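PDB 6TME: pollen-specific leucine-rich repeat extensin-like protein 1 from Arabidopsis thaliana, which probably works in the pollen cell wall, where its leucine-rich repeat domain is thought to bind RALF signalling peptides. Local coordinates for residues G106-E111 with V131-L136; N220-C225 with I242-S247; K228-M233 with G255-V260; G248-E253 with S273-L278. All blocks are in the same frame, centred on the assembly; numbering follows the deposited sequence.

Contact 1: G106-E111 with V131-L136; sequences GYLPPE and VIPKSL
L108 and P133 make the main apolar contact between 106-111 and 131-136. The CB of L108 lies 3.7 Å from P133 CD. The ring touches L108, P109 and P110 in turn. P133 CG is 3.3 Å from L108 O and also rests near P109 O. Further along, P133 CB faces P110 CA at 4.0 Å. L108 CD1 meets I132 CD1 at 4.4 Å. I132 starts out pointing away from 106-111, and it is its outermost methyl that reaches L108.

Both segments carry the same short pattern, an aliphatic residue followed by proline and then a 3-10 turn. This is the Ile-Pro or Leu-Pro element of plant leucine-rich repeats, stacked here on its counterpart 24 residues later.

The one direct hydrogen bond runs from S135 OG to P110 O, at 2.7 Å. The S135 hydroxyl lies in the plane of the P110 carbonyl and points at a lone pair of that oxygen, with a C=O...O angle of 117°. The S135 hydroxyl is placed for this by a chi1 of 61°, which sets it between its own backbone N and carbonyl carbon.

A water makes the second polar link. It accepts from L108 N at 2.8 Å and donates to V131 O at 2.8 Å, bridging two backbones too far apart to bond directly.

Beyond the two segments, W54 of helix 43-56 packs on L108 and P109. F152 touches both L108 and I132 from the next coil.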
loop_
_atom_site.group_PDB
_atom_site.type_symbol
_atom_site.label_atom_id
_atom_site.label_comp_id
_atom_site.label_asym_id
_atom_site.label_seq_id
_atom_site.Cartn_x
_atom_site.Cartn_y
_atom_site.Cartn_z
ATOM N N GLY A 106 -17.501 -10.060 12.625
ATOM C CA GLY A 106 -17.138 -10.517 13.955
ATOM C C GLY A 106 -15.989 -9.662 14.454
ATOM O O GLY A 106 -15.852 -8.504 14.082
ATOM N N TYR A 107 -15.164 -10.254 15.310
ATOM C CA TYR A 107 -13.932 -9.636 15.760
ATOM C C TYR A 107 -12.897 -10.737 15.941
ATOM O O TYR A 107 -13.204 -11.925 15.813
ATOM C CB TYR A 107 -14.138 -8.853 17.059
ATOM C CG TYR A 107 -14.485 -9.694 18.270
ATOM C CD1 TYR A 107 -15.774 -10.178 18.458
ATOM C CD2 TYR A 107 -13.525 -9.983 19.242
ATOM C CE1 TYR A 107 -16.113 -10.907 19.581
ATOM C CE2 TYR A 107 -13.846 -10.729 20.366
ATOM C CZ TYR A 107 -15.149 -11.185 20.529
ATOM O OH TYR A 107 -15.495 -11.937 21.636
ATOM N N LEU A 108 -11.651 -10.341 16.220
ATOM C CA LEU A 108 -10.588 -11.323 16.379
ATOM C C LEU A 108 -10.305 -11.496 17.861
ATOM O O LEU A 108 -9.758 -10.576 18.489
ATOM C CB LEU A 108 -9.307 -10.914 15.641
ATOM C CG LEU A 108 -9.257 -10.397 14.192
ATOM C CD1 LEU A 108 -7.791 -10.309 13.711
ATOM C CD2 LEU A 108 -10.072 -11.233 13.233
ATOM N N PRO A 109 -10.626 -12.644 18.450
ATOM C CA PRO A 109 -10.482 -12.806 19.894
ATOM C C PRO A 109 -9.041 -13.089 20.278
ATOM O O PRO A 109 -8.245 -13.549 19.443
ATOM C CB PRO A 109 -11.402 -14.000 20.207
ATOM C CG PRO A 109 -11.425 -14.799 18.939
ATOM C CD PRO A 109 -11.273 -13.797 17.804
ATOM N N PRO A 110 -8.674 -12.826 21.534
ATOM C CA PRO A 110 -7.310 -13.129 21.998
ATOM C C PRO A 110 -6.876 -14.543 21.726
ATOM O O PRO A 110 -5.680 -14.785 21.524
ATOM C CB PRO A 110 -7.392 -12.882 23.511
ATOM C CG PRO A 110 -8.533 -11.953 23.676
ATOM C CD PRO A 110 -9.524 -12.324 22.628
ATOM N N GLU A 111 -7.820 -15.487 21.705
ATOM C CA GLU A 111 -7.474 -16.899 21.576
ATOM C C GLU A 111 -6.793 -17.203 20.246
ATOM O O GLU A 111 -6.082 -18.211 20.145
ATOM C CB GLU A 111 -8.729 -17.772 21.746
ATOM C CG GLU A 111 -9.224 -17.910 23.179
ATOM C CD GLU A 111 -9.925 -16.653 23.718
ATOM O OE1 GLU A 111 -10.164 -15.690 22.950
ATOM O OE2 GLU A 111 -10.231 -16.632 24.933
ATOM N N VAL A 131 -10.218 -4.151 17.327
ATOM C CA VAL A 131 -8.776 -3.997 17.262
ATOM C C VAL A 131 -8.125 -5.354 16.996
ATOM O O VAL A 131 -8.748 -6.406 17.112
ATOM C CB VAL A 131 -8.225 -3.371 18.551
ATOM C CG1 VAL A 131 -8.901 -2.029 18.809
ATOM C CG2 VAL A 131 -8.450 -4.320 19.705
ATOM N N ILE A 132 -6.856 -5.314 16.602
ATOM C CA ILE A 132 -6.056 -6.524 16.454
ATOM C C ILE A 132 -5.584 -6.952 17.842
ATOM O O ILE A 132 -4.872 -6.191 18.514
ATOM C CB ILE A 132 -4.856 -6.298 15.525
ATOM C CG1 ILE A 132 -5.268 -5.542 14.259
ATOM C CG2 ILE A 132 -4.177 -7.636 15.207
ATOM C CD1 ILE A 132 -6.343 -6.195 13.473
ATOM N N PRO A 133 -5.927 -8.148 18.310
ATOM C CA PRO A 133 -5.507 -8.559 19.658
ATOM C C PRO A 133 -3.989 -8.549 19.823
ATOM O O PRO A 133 -3.244 -9.026 18.963
ATOM C CB PRO A 133 -6.074 -9.979 19.788
ATOM C CG PRO A 133 -6.481 -10.387 18.418
ATOM C CD PRO A 133 -6.822 -9.132 17.683
ATOM N N LYS A 134 -3.531 -8.005 20.955
ATOM C CA LYS A 134 -2.098 -8.015 21.253
ATOM C C LYS A 134 -1.529 -9.433 21.281
ATOM O O LYS A 134 -0.346 -9.638 20.985
ATOM C CB LYS A 134 -1.842 -7.321 22.593
ATOM N N SER A 135 -2.344 -10.425 21.641
ATOM C CA SER A 135 -1.840 -11.789 21.704
ATOM C C SER A 135 -1.275 -12.270 20.367
ATOM O O SER A 135 -0.524 -13.252 20.351
ATOM C CB SER A 135 -2.952 -12.724 22.178
ATOM O OG SER A 135 -4.040 -12.711 21.272
ATOM N N LEU A 136 -1.590 -11.601 19.250
ATOM C CA LEU A 136 -1.055 -12.037 17.961
ATOM C C LEU A 136 0.457 -11.903 17.872
ATOM O O LEU A 136 1.055 -12.437 16.929
ATOM C CB LEU A 136 -1.708 -11.273 16.811
ATOM C CG LEU A 136 -3.174 -11.621 16.565
ATOM C CD1 LEU A 136 -3.550 -11.186 15.155
ATOM C CD2 LEU A 136 -3.463 -13.120 16.802
HETATM O O HOH W 1 -11.079 -7.582 16.184
#

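Contact 2: N220-C225 with I242-S247; sequences NKFSGC and IGNNLS
F222 and N244 meet at the heart of this contact. N244 CG lies anti to its carbonyl carbon, beside the backbone N (chi1 -82°), which sends the amide toward N220 and F222. N244 OD1 accepts from F222 N at 3.1 Å, with an N-H...O angle of 157°, and also takes a weak bond from N220 N. The oxygen sits too close to a neighbour in the model, so its exact place is less sure. The amide lies at the edge of the F222 ring, alongside it, with the two planes 58° apart.

Next come the backbones. N245 N gives a 2.7 Å bond to F222 O. S247 N binds G224 O at 2.8 Å. A water joins G224 N, N245 O and S247 OG. L246 CD2 packs on F222 CB at 4.1 Å.

The amide of N244 is held by its other end. Its ND2 donates to the carbonyls of F241 and F217. A leucine in place of N244 would probably leave the F222 N-H without its acceptor and cost F241 O and F217 O one amide donor each.

The same pattern recurs on both sides along the solenoid. N220 OD1 accepts from F199 N, and N268 OD1 from L246 N. The arrangement is the asparagine ladder of leucine-rich repeats, here beside the weakly bonded second parallel sheet found in plant-specific repeats.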
loop_
_atom_site.group_PDB
_atom_site.type_symbol
_atom_site.label_atom_id
_atom_site.label_comp_id
_atom_site.label_asym_id
_atom_site.label_seq_id
_atom_site.Cartn_x
_atom_site.Cartn_y
_atom_site.Cartn_z
ATOM N N ASN A 220 -5.410 9.508 3.410
ATOM C CA ASN A 220 -5.344 9.660 4.856
ATOM C C ASN A 220 -5.391 11.161 5.134
ATOM O O ASN A 220 -5.773 11.961 4.270
ATOM C CB ASN A 220 -4.107 8.942 5.392
ATOM C CG ASN A 220 -4.323 7.459 5.488
ATOM O OD1 ASN A 220 -5.049 6.993 6.379
ATOM N ND2 ASN A 220 -3.731 6.698 4.551
ATOM N N LYS A 221 -4.974 11.561 6.329
ATOM C CA LYS A 221 -4.822 12.972 6.667
ATOM C C LYS A 221 -3.399 13.249 7.130
ATOM O O LYS A 221 -3.161 13.898 8.136
ATOM C CB LYS A 221 -5.850 13.414 7.717
ATOM C CG LYS A 221 -7.318 13.386 7.203
ATOM C CD LYS A 221 -7.624 14.529 6.207
ATOM C CE LYS A 221 -8.642 15.565 6.734
ATOM N NZ LYS A 221 -8.306 17.010 6.383
ATOM N N PHE A 222 -2.437 12.728 6.386
ATOM C CA PHE A 222 -1.043 13.075 6.584
ATOM C C PHE A 222 -0.778 14.528 6.195
ATOM O O PHE A 222 -1.339 15.046 5.227
ATOM C CB PHE A 222 -0.155 12.171 5.747
ATOM C CG PHE A 222 -0.081 10.773 6.258
ATOM C CD1 PHE A 222 0.630 10.487 7.412
ATOM C CD2 PHE A 222 -0.707 9.736 5.567
ATOM C CE1 PHE A 222 0.714 9.180 7.880
ATOM C CE2 PHE A 222 -0.630 8.440 6.025
ATOM C CZ PHE A 222 0.087 8.155 7.183
ATOM N N SER A 223 0.136 15.165 6.929
ATOM C CA SER A 223 0.426 16.577 6.741
ATOM C C SER A 223 1.927 16.814 6.802
ATOM O O SER A 223 2.715 15.933 7.153
ATOM C CB SER A 223 -0.281 17.434 7.792
ATOM O OG SER A 223 0.161 17.083 9.088
ATOM N N GLY A 224 2.320 18.034 6.460
ATOM C CA GLY A 224 3.725 18.360 6.439
ATOM C C GLY A 224 4.357 18.000 5.113
ATOM O O GLY A 224 3.681 17.820 4.089
ATOM N N CYS A 225 5.678 17.871 5.149
ATOM C CA CYS A 225 6.514 17.717 3.969
ATOM C C CYS A 225 6.829 16.244 3.729
ATOM O O CYS A 225 6.745 15.409 4.634
ATOM C CB CYS A 225 7.820 18.514 4.124
ATOM S SG CYS A 225 7.667 20.355 4.353
ATOM N N ILE A 242 -1.723 9.959 -2.987
ATOM C CA ILE A 242 -2.988 10.571 -3.388
ATOM C C ILE A 242 -3.840 11.007 -2.194
ATOM O O ILE A 242 -4.207 10.190 -1.341
ATOM C CB ILE A 242 -3.808 9.608 -4.269
ATOM C CG1 ILE A 242 -2.987 9.093 -5.424
ATOM C CG2 ILE A 242 -5.063 10.302 -4.811
ATOM C CD1 ILE A 242 -3.751 8.096 -6.264
ATOM N N GLY A 243 -4.194 12.288 -2.147
ATOM C CA GLY A 243 -5.284 12.703 -1.285
ATOM C C GLY A 243 -4.920 12.770 0.183
ATOM O O GLY A 243 -5.486 12.054 1.002
ATOM N N ASN A 244 -3.944 13.603 0.515
ATOM C CA ASN A 244 -3.555 13.844 1.894
ATOM C C ASN A 244 -3.494 15.361 2.063
ATOM O O ASN A 244 -4.052 16.134 1.275
ATOM C CB ASN A 244 -2.233 13.141 2.224
ATOM C CG ASN A 244 -2.423 11.672 2.550
ATOM O OD1 ASN A 244 -2.926 11.320 3.620
ATOM N ND2 ASN A 244 -2.024 10.803 1.625
ATOM N N ASN A 245 -2.818 15.802 3.115
ATOM C CA ASN A 245 -2.658 17.223 3.355
ATOM C C ASN A 245 -1.181 17.555 3.453
ATOM O O ASN A 245 -0.753 18.265 4.369
ATOM C CB ASN A 245 -3.409 17.633 4.619
ATOM C CG ASN A 245 -4.898 17.721 4.382
ATOM O OD1 ASN A 245 -5.355 18.397 3.443
ATOM N ND2 ASN A 245 -5.671 17.010 5.197
ATOM N N LEU A 246 -0.399 17.018 2.524
ATOM C CA LEU A 246 1.018 17.311 2.473
ATOM C C LEU A 246 1.258 18.641 1.742
ATOM O O LEU A 246 0.428 19.119 0.959
ATOM C CB LEU A 246 1.752 16.172 1.781
ATOM C CG LEU A 246 1.633 14.764 2.385
ATOM C CD1 LEU A 246 2.179 13.722 1.375
ATOM C CD2 LEU A 246 2.365 14.650 3.721
ATOM N N SER A 247 2.421 19.225 1.987
ATOM C CA SER A 247 2.722 20.576 1.522
ATOM C C SER A 247 4.232 20.743 1.506
ATOM O O SER A 247 4.987 19.771 1.636
ATOM C CB SER A 247 2.052 21.622 2.418
ATOM O OG SER A 247 2.502 21.462 3.761
HETATM O O HOH W 2 0.725 20.270 5.449
#

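Contact 3: K228-M233 with G255-V260; sequences KTIGQM and GSLNNV. With NAG (2-acetamido-2-deoxy-beta-D-glucopyranose), chain G.
I230 and L257 are brought together by their torsions. In I230, CG1 stands anti to the backbone N (chi1 -169°), on the side of the carbonyl carbon. In L257, CG lies beside the backbone N (chi1 -62°), and CD1 extends straight on (chi2 169°) to I230, while CD2 turns to the carbonyls of I230 and M233. The side chains cross at about a right angle, and I230 CG1 meets L257 CD1 at 4.0 Å.

L257 CD2 lies 3.5 Å from I230 O and 3.8 Å from M233 O. It also touches M233 CB at 4.3 Å. No hydrogen bond joins the two segments. An alanine in place of L257 would probably open a gap beside I230 and M233 and leave both without their apolar partner in 255-260.

Nearer the surface, S256 CB packs against G231 O at 3.8 Å. A side chain on G231 would come close to the S256 hydroxyl. That hydroxyl turns back to E253 O in its own coil.

L257 is the centre of an inverse gamma turn. It also opens a type I turn closed by V260 N to L257 O at 3.0 Å. That turn puts N258 and N259 at its two central positions. N259 ND2 is bonded covalently to C1 of the sugar, in an Asn-Val-Thr sequon. The sugar N2 makes a weak hydrogen bond to N258 OD1.

These are stacked 3-10 segments of successive leucine-rich repeat coils, leading back to strands 238-240 and 262-264, with the type I turn carrying the N-linked glycan.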
loop_
_atom_site.group_PDB
_atom_site.type_symbol
_atom_site.label_atom_id
_atom_site.label_comp_id
_atom_site.label_asym_id
_atom_site.label_seq_id
_atom_site.Cartn_x
_atom_site.Cartn_y
_atom_site.Cartn_z
ATOM N N LYS A 228 13.269 14.531 3.339
ATOM C CA LYS A 228 14.425 14.486 2.444
ATOM C C LYS A 228 15.037 13.090 2.351
ATOM O O LYS A 228 15.703 12.784 1.352
ATOM C CB LYS A 228 15.503 15.481 2.904
ATOM C CG LYS A 228 15.317 16.926 2.454
ATOM N N THR A 229 14.829 12.245 3.374
ATOM C CA THR A 229 15.325 10.865 3.413
ATOM C C THR A 229 14.639 9.943 2.408
ATOM O O THR A 229 15.109 8.813 2.219
ATOM C CB THR A 229 15.158 10.262 4.824
ATOM O OG1 THR A 229 13.839 10.528 5.309
ATOM C CG2 THR A 229 16.162 10.863 5.802
ATOM N N ILE A 230 13.562 10.389 1.755
ATOM C CA ILE A 230 12.904 9.557 0.748
ATOM C C ILE A 230 13.884 9.057 -0.309
ATOM O O ILE A 230 13.684 7.989 -0.902
ATOM C CB ILE A 230 11.750 10.328 0.101
ATOM C CG1 ILE A 230 10.911 9.369 -0.742
ATOM C CG2 ILE A 230 12.296 11.487 -0.777
ATOM C CD1 ILE A 230 9.510 9.853 -0.979
ATOM N N GLY A 231 14.954 9.815 -0.568
ATOM C CA GLY A 231 15.924 9.388 -1.557
ATOM C C GLY A 231 16.676 8.134 -1.182
ATOM O O GLY A 231 17.247 7.481 -2.062
ATOM N N GLN A 232 16.680 7.773 0.096
ATOM C CA GLN A 232 17.440 6.620 0.559
ATOM C C GLN A 232 16.661 5.305 0.491
ATOM O O GLN A 232 17.253 4.246 0.724
ATOM C CB GLN A 232 17.944 6.869 1.987
ATOM C CG GLN A 232 19.081 7.895 2.039
ATOM C CD GLN A 232 19.234 8.550 3.399
ATOM O OE1 GLN A 232 18.776 9.672 3.614
ATOM N NE2 GLN A 232 19.902 7.861 4.318
ATOM N N MET A 233 15.370 5.334 0.153
ATOM C CA MET A 233 14.599 4.098 0.028
ATOM C C MET A 233 15.201 3.189 -1.035
ATOM O O MET A 233 15.337 3.571 -2.202
ATOM C CB MET A 233 13.146 4.411 -0.307
ATOM C CG MET A 233 12.480 5.258 0.752
ATOM S SD MET A 233 10.799 5.765 0.341
ATOM C CE MET A 233 9.878 4.285 0.691
ATOM N N GLY A 255 14.720 12.518 -6.927
ATOM C CA GLY A 255 15.401 12.113 -8.142
ATOM C C GLY A 255 16.349 10.940 -7.987
ATOM O O GLY A 255 16.801 10.401 -9.001
ATOM N N SER A 256 16.670 10.537 -6.759
ATOM C CA SER A 256 17.487 9.350 -6.561
ATOM C C SER A 256 16.708 8.044 -6.699
ATOM O O SER A 256 17.333 6.980 -6.717
ATOM C CB SER A 256 18.151 9.400 -5.180
ATOM O OG SER A 256 18.549 10.724 -4.887
ATOM N N LEU A 257 15.379 8.089 -6.816
ATOM C CA LEU A 257 14.559 6.869 -6.855
ATOM C C LEU A 257 14.532 6.275 -8.266
ATOM O O LEU A 257 13.498 6.169 -8.923
ATOM C CB LEU A 257 13.155 7.168 -6.353
ATOM C CG LEU A 257 13.214 7.643 -4.900
ATOM C CD1 LEU A 257 11.873 8.205 -4.441
ATOM C CD2 LEU A 257 13.679 6.490 -4.029
ATOM N N ASN A 258 15.700 5.833 -8.711
ATOM C CA ASN A 258 15.856 5.452 -10.111
ATOM C C ASN A 258 15.152 4.145 -10.475
ATOM O O ASN A 258 15.064 3.829 -11.665
ATOM C CB ASN A 258 17.342 5.368 -10.468
ATOM C CG ASN A 258 18.106 4.474 -9.529
ATOM O OD1 ASN A 258 17.589 4.073 -8.491
ATOM N ND2 ASN A 258 19.341 4.146 -9.887
ATOM N N ASN A 259 14.626 3.391 -9.516
ATOM C CA ASN A 259 13.836 2.203 -9.844
ATOM C C ASN A 259 12.332 2.428 -9.734
ATOM O O ASN A 259 11.567 1.482 -9.930
ATOM C CB ASN A 259 14.248 1.012 -8.964
ATOM C CG ASN A 259 15.630 0.471 -9.333
ATOM O OD1 ASN A 259 15.981 0.380 -10.511
ATOM N ND2 ASN A 259 16.418 0.119 -8.323
ATOM N N VAL A 260 11.890 3.653 -9.455
ATOM C CA VAL A 260 10.464 3.942 -9.312
ATOM C C VAL A 260 9.762 3.863 -10.665
ATOM O O VAL A 260 10.225 4.431 -11.657
ATOM C CB VAL A 260 10.281 5.323 -8.665
ATOM C CG1 VAL A 260 8.956 5.941 -9.065
ATOM C CG2 VAL A 260 10.380 5.200 -7.146
HETATM C C1 NAG G . 17.767 -0.364 -8.495
HETATM C C2 NAG G . 18.573 0.024 -7.264
HETATM C C3 NAG G . 20.038 -0.320 -7.475
HETATM C C4 NAG G . 20.177 -1.798 -7.818
HETATM C C5 NAG G . 19.268 -2.176 -8.990
HETATM C C6 NAG G . 19.228 -3.666 -9.237
HETATM C C7 NAG G . 17.694 1.862 -5.894
HETATM C C8 NAG G . 17.082 0.796 -5.037
HETATM N N2 NAG G . 18.407 1.433 -6.944
HETATM O O4 NAG G . 21.529 -2.095 -8.150
HETATM O O5 NAG G . 17.912 -1.765 -8.740
HETATM O O6 NAG G . 18.014 -4.053 -9.864
HETATM O O7 NAG G . 17.554 3.059 -5.641
#

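Contact 4: G248-E253 with S273-L278; sequences GCLPNE and SLPSTL
The Leu-Pro step of the plant leucine-rich repeat is stacked here on itself, L250-P251 against L274-P275 one coil later. L250 and P275 cross at about a right angle. L250 CB rests 3.7 Å from P275 CD, on the flank of the ring. L250 and L274 lie side by side and point the same way, with L250 CD1 at 4.1 Å from L274 CD2. Both leucines are buried.

Past the prolines each chain enters a 3-10 turn, and the two turns are tied by one hydrogen bond. T277 OG1 donates to N252 O at 2.8 Å. It lies in the plane of the N252 carbonyl, on a lone pair of that oxygen, with a C=O...O angle of 111°. A chi1 of 48° turns OG1 back over T277's own backbone toward N252 O. The methyl also faces N252, CG2 lying 3.9 Å from N252 CB. N252 OD1 reaches P275 CB at 3.2 Å. N252 forms the exposed margin of an otherwise buried contact.

On the other flank a water takes the place of a direct backbone bond. It accepts from L250 N at 3.0 Å and donates to S273 O at 2.8 Å.

C249, next to L250, forms the disulfide with C364 that ties the C-terminal end of the chain to this coil. Backbone bonds join G248 to V271 just before the Leu-Pro step. I226 of the preceding coil and F289 pack on L250, while I302 of helix 300-303 covers L274 and L278.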
loop_
_atom_site.group_PDB
_atom_site.type_symbol
_atom_site.label_atom_id
_atom_site.label_comp_id
_atom_site.label_asym_id
_atom_site.label_seq_id
_atom_site.Cartn_x
_atom_site.Cartn_y
_atom_site.Cartn_z
ATOM N N GLY A 248 4.675 21.979 1.356
ATOM C CA GLY A 248 6.081 22.221 1.122
ATOM C C GLY A 248 6.434 21.888 -0.322
ATOM O O GLY A 248 5.583 21.563 -1.162
ATOM N N CYS A 249 7.725 21.984 -0.602
ATOM C CA CYS A 249 8.250 21.660 -1.916
ATOM C C CYS A 249 8.636 20.192 -1.974
ATOM O O CYS A 249 8.949 19.578 -0.954
ATOM C CB CYS A 249 9.473 22.525 -2.231
ATOM S SG CYS A 249 9.142 24.299 -2.222
ATOM N N LEU A 250 8.621 19.639 -3.182
ATOM C CA LEU A 250 9.157 18.304 -3.398
ATOM C C LEU A 250 10.644 18.305 -3.078
ATOM O O LEU A 250 11.369 19.180 -3.557
ATOM C CB LEU A 250 8.944 17.868 -4.843
ATOM C CG LEU A 250 7.511 17.474 -5.180
ATOM C CD1 LEU A 250 7.412 16.896 -6.593
ATOM C CD2 LEU A 250 6.987 16.479 -4.136
ATOM N N PRO A 251 11.140 17.373 -2.271
ATOM C CA PRO A 251 12.589 17.315 -2.070
ATOM C C PRO A 251 13.278 16.832 -3.330
ATOM O O PRO A 251 12.829 15.878 -3.970
ATOM C CB PRO A 251 12.758 16.322 -0.906
ATOM C CG PRO A 251 11.495 15.538 -0.864
ATOM C CD PRO A 251 10.416 16.481 -1.345
ATOM N N ASN A 252 14.380 17.509 -3.687
ATOM C CA ASN A 252 15.187 17.099 -4.832
ATOM C C ASN A 252 15.643 15.649 -4.721
ATOM O O ASN A 252 15.974 15.032 -5.740
ATOM C CB ASN A 252 16.426 18.000 -4.986
ATOM C CG ASN A 252 16.095 19.503 -4.978
ATOM O OD1 ASN A 252 15.060 19.949 -5.480
ATOM N ND2 ASN A 252 17.005 20.287 -4.422
ATOM N N GLU A 253 15.679 15.099 -3.505
ATOM C CA GLU A 253 16.136 13.730 -3.298
ATOM C C GLU A 253 15.227 12.714 -3.968
ATOM O O GLU A 253 15.661 11.579 -4.194
ATOM C CB GLU A 253 16.246 13.437 -1.800
ATOM C CG GLU A 253 17.375 14.195 -1.084
ATOM C CD GLU A 253 17.045 15.673 -0.822
ATOM O OE1 GLU A 253 15.929 16.128 -1.170
ATOM O OE2 GLU A 253 17.906 16.386 -0.257
ATOM N N SER A 273 8.396 24.595 -7.564
ATOM C CA SER A 273 8.586 24.025 -8.884
ATOM C C SER A 273 8.935 22.553 -8.768
ATOM O O SER A 273 9.423 22.082 -7.741
ATOM C CB SER A 273 9.690 24.762 -9.647
ATOM O OG SER A 273 9.512 26.158 -9.546
ATOM N N LEU A 274 8.647 21.825 -9.827
ATOM C CA LEU A 274 9.145 20.470 -9.921
ATOM C C LEU A 274 10.661 20.529 -9.859
ATOM O O LEU A 274 11.267 21.374 -10.527
ATOM C CB LEU A 274 8.691 19.802 -11.217
ATOM C CG LEU A 274 7.178 19.703 -11.307
ATOM C CD1 LEU A 274 6.740 18.935 -12.546
ATOM C CD2 LEU A 274 6.629 19.067 -10.028
ATOM N N PRO A 275 11.303 19.710 -9.038
ATOM C CA PRO A 275 12.763 19.718 -9.018
ATOM C C PRO A 275 13.314 19.149 -10.314
ATOM O O PRO A 275 12.802 18.163 -10.848
ATOM C CB PRO A 275 13.115 18.841 -7.811
ATOM C CG PRO A 275 11.883 18.097 -7.492
ATOM C CD PRO A 275 10.734 18.932 -7.929
ATOM N N SER A 276 14.364 19.799 -10.822
ATOM C CA SER A 276 15.036 19.326 -12.026
ATOM C C SER A 276 15.667 17.957 -11.828
ATOM O O SER A 276 15.909 17.250 -12.809
ATOM C CB SER A 276 16.101 20.342 -12.469
ATOM O OG SER A 276 16.905 20.737 -11.365
ATOM N N THR A 277 15.939 17.573 -10.580
ATOM C CA THR A 277 16.444 16.240 -10.267
ATOM C C THR A 277 15.495 15.125 -10.699
ATOM O O THR A 277 15.912 13.962 -10.746
ATOM C CB THR A 277 16.704 16.128 -8.763
ATOM O OG1 THR A 277 15.570 16.626 -8.044
ATOM C CG2 THR A 277 17.931 16.937 -8.375
ATOM N N LEU A 278 14.238 15.440 -11.018
ATOM C CA LEU A 278 13.325 14.387 -11.439
ATOM C C LEU A 278 13.767 13.726 -12.734
ATOM O O LEU A 278 13.196 12.694 -13.102
ATOM C CB LEU A 278 11.902 14.930 -11.575
ATOM C CG LEU A 278 11.249 15.303 -10.244
ATOM C CD1 LEU A 278 9.953 16.040 -10.462
ATOM C CD2 LEU A 278 10.993 14.070 -9.425
HETATM O O HOH W 3 7.935 21.534 -5.401
#

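Overall arrangement
Contact 1 lies toward the N-terminal end, with its centre about 43 Å from that of contact 4, yet the two use the same element: a Leu-Pro or Ile-Pro step, one hydroxyl-to-carbonyl bond and one bridging water. Contacts 1 and 2 are partly buried, contacts 3 and 4 buried. Contacts 2, 3 and 4 cluster farther along the solenoid. Contacts 2 and 3 join the same two successive coils at different points. The first is polar and backbone-rich, and the second has no hydrogen bond across it and rests on packing. Contacts 3 and 4 touch each other, I230 and K228 packing on P251. Contact 4 also touches contact 2, where C225 meets G248.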